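Local coordinates for oligogalacturonate lyase (Yersinia enterocolitica subsp. enterocolitica, PDB 3PE7), which probably cleaves oligogalacturonates by beta-elimination in the cytoplasm, using a manganese ion bound within a seven-bladed beta-propeller, at residues Leu139-Ile144 and Trp189-Tyr195. Residues are numbered along the deposited sequence; the frame is centred on the assembly and turned at random.
Sequences LVGIEI and WLGHPIY
P193 wedges between V140 and I142 against the backbone of G141, and this is where two neighbouring propeller blades lock together. Its CG lies 3.6 Å from G141 CA, against bare backbone. On one flank P193 CD meets I142 CG1 at 3.6 Å; on the other, P193 CB meets V140 CG2 at 4.0 Å. I142 holds its CG2 anti to the backbone N (chi1 -58°), 3.6 Å from L190 O, a buried carbonyl with no polar partner in the model. At the Y195 end, V140 CG1 makes an off-centre CH-pi contact, 4.2 Å from the ring centroid and 30° off the normal, while Y195 OH is hydrogen-bonded to E223. The packing is looser at the W189 end, still buried: the CA atoms of I144 and W189 are 8.6 Å apart, and I144 CD1 gets no closer than 4.3 Å, to W189 NE1. F158, F161 and Y127 also pack around that indole. The strands run nearly antiparallel, at 167°, but their backbone hydrogen bonds lie within each blade. Between these two segments the contact is apolar packing plus one CH-pi contact: side-chain shape, not polar bonding, fits the blades together here.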
loop_
_atom_site.group_PDB
_atom_site.type_symbol
_atom_site.label_atom_id
_atom_site.label_comp_id
_atom_site.label_asym_id
_atom_site.label_seq_id
_atom_site.Cartn_x
_atom_site.Cartn_y
_atom_site.Cartn_z
ATOM N N LEU A 139 -7.914 14.342 -1.687
ATOM C CA LEU A 139 -6.762 13.537 -1.252
ATOM C C LEU A 139 -6.311 13.973 0.122
ATOM O O LEU A 139 -6.434 15.151 0.474
ATOM C CB LEU A 139 -5.572 13.759 -2.185
ATOM C CG LEU A 139 -5.584 13.415 -3.661
ATOM C CD1 LEU A 139 -4.225 13.828 -4.216
ATOM C CD2 LEU A 139 -5.821 11.933 -3.892
ATOM N N VAL A 140 -5.806 13.024 0.909
ATOM C CA VAL A 140 -5.049 13.363 2.116
ATOM C C VAL A 140 -3.589 12.921 1.961
ATOM O O VAL A 140 -3.297 11.917 1.307
ATOM C CB VAL A 140 -5.652 12.811 3.432
ATOM C CG1 VAL A 140 -6.873 13.648 3.844
ATOM C CG2 VAL A 140 -6.021 11.323 3.323
ATOM N N GLY A 141 -2.687 13.697 2.563
ATOM C CA GLY A 141 -1.254 13.386 2.535
ATOM C C GLY A 141 -0.513 14.195 3.575
ATOM O O GLY A 141 -1.082 15.100 4.184
ATOM N N ILE A 142 0.767 13.886 3.769
ATOM C CA ILE A 142 1.598 14.588 4.744
ATOM C C ILE A 142 2.617 15.467 4.034
ATOM O O ILE A 142 3.205 15.058 3.052
ATOM C CB ILE A 142 2.360 13.599 5.667
ATOM C CG1 ILE A 142 1.389 12.675 6.420
ATOM C CG2 ILE A 142 3.265 14.337 6.671
ATOM C CD1 ILE A 142 0.387 13.386 7.315
ATOM N N GLU A 143 2.796 16.685 4.536
ATOM C CA GLU A 143 3.916 17.535 4.125
ATOM C C GLU A 143 4.758 17.871 5.343
ATOM O O GLU A 143 4.229 18.120 6.433
ATOM C CB GLU A 143 3.407 18.819 3.462
ATOM C CG GLU A 143 2.698 18.563 2.125
ATOM C CD GLU A 143 2.066 19.801 1.537
ATOM O OE1 GLU A 143 2.184 20.899 2.145
ATOM O OE2 GLU A 143 1.470 19.667 0.448
ATOM N N ILE A 144 6.075 17.853 5.166
ATOM C CA ILE A 144 7.007 18.109 6.268
ATOM C C ILE A 144 7.785 19.375 5.933
ATOM O O ILE A 144 8.159 19.581 4.779
ATOM C CB ILE A 144 7.981 16.917 6.471
ATOM C CG1 ILE A 144 7.174 15.628 6.738
ATOM C CG2 ILE A 144 9.012 17.229 7.586
ATOM C CD1 ILE A 144 7.998 14.375 7.146
ATOM N N TRP A 189 6.232 13.405 14.195
ATOM C CA TRP A 189 6.193 12.722 12.902
ATOM C C TRP A 189 4.814 12.106 12.649
ATOM O O TRP A 189 4.422 11.147 13.324
ATOM C CB TRP A 189 7.244 11.624 12.893
ATOM C CG TRP A 189 7.590 11.089 11.542
ATOM C CD1 TRP A 189 7.041 11.432 10.337
ATOM C CD2 TRP A 189 8.572 10.093 11.268
ATOM N NE1 TRP A 189 7.635 10.704 9.319
ATOM C CE2 TRP A 189 8.573 9.875 9.872
ATOM C CE3 TRP A 189 9.456 9.353 12.076
ATOM C CZ2 TRP A 189 9.427 8.951 9.259
ATOM C CZ3 TRP A 189 10.312 8.444 11.469
ATOM C CH2 TRP A 189 10.286 8.250 10.065
ATOM N N LEU A 190 4.094 12.675 11.689
ATOM C CA LEU A 190 2.794 12.150 11.263
ATOM C C LEU A 190 2.939 11.365 9.970
ATOM O O LEU A 190 3.749 11.707 9.099
ATOM C CB LEU A 190 1.803 13.293 11.066
ATOM C CG LEU A 190 1.590 14.164 12.307
ATOM C CD1 LEU A 190 0.568 15.229 11.986
ATOM C CD2 LEU A 190 1.160 13.352 13.525
ATOM N N GLY A 191 2.148 10.305 9.842
ATOM C CA GLY A 191 2.254 9.436 8.680
ATOM C C GLY A 191 0.945 8.778 8.279
ATOM O O GLY A 191 -0.066 8.868 8.991
ATOM N N HIS A 192 0.990 8.132 7.118
ATOM C CA HIS A 192 -0.072 7.233 6.614
ATOM C C HIS A 192 -1.507 7.771 6.793
ATOM O O HIS A 192 -2.352 7.087 7.402
ATOM C CB HIS A 192 0.083 5.827 7.241
ATOM C CG HIS A 192 -0.691 4.744 6.533
ATOM N ND1 HIS A 192 -1.267 3.684 7.209
ATOM C CD2 HIS A 192 -0.999 4.568 5.226
ATOM C CE1 HIS A 192 -1.900 2.907 6.347
ATOM N NE2 HIS A 192 -1.740 3.411 5.135
ATOM N N PRO A 193 -1.795 8.987 6.295
ATOM C CA PRO A 193 -3.199 9.409 6.402
ATOM C C PRO A 193 -4.057 8.674 5.373
ATOM O O PRO A 193 -3.656 8.539 4.222
ATOM C CB PRO A 193 -3.144 10.910 6.103
ATOM C CG PRO A 193 -1.937 11.055 5.199
ATOM C CD PRO A 193 -0.945 10.071 5.759
ATOM N N ILE A 194 -5.224 8.196 5.796
ATOM C CA ILE A 194 -6.082 7.407 4.923
ATOM C C ILE A 194 -7.541 7.789 5.206
ATOM O O ILE A 194 -8.016 7.625 6.338
ATOM C CB ILE A 194 -5.843 5.874 5.115
ATOM C CG1 ILE A 194 -5.639 5.527 6.595
ATOM C CG2 ILE A 194 -4.625 5.382 4.243
ATOM C CD1 ILE A 194 -5.521 4.027 6.955
ATOM N N TYR A 195 -8.222 8.322 4.195
ATOM C CA TYR A 195 -9.685 8.551 4.274
ATOM C C TYR A 195 -10.386 7.223 4.596
ATOM O O TYR A 195 -10.051 6.196 4.010
ATOM C CB TYR A 195 -10.232 9.065 2.937
ATOM C CG TYR A 195 -10.372 10.569 2.829
ATOM C CD1 TYR A 195 -9.631 11.294 1.886
ATOM C CD2 TYR A 195 -11.279 11.262 3.639
ATOM C CE1 TYR A 195 -9.772 12.689 1.778
ATOM C CE2 TYR A 195 -11.424 12.623 3.544
ATOM C CZ TYR A 195 -10.676 13.335 2.611
ATOM O OH TYR A 195 -10.847 14.688 2.519
#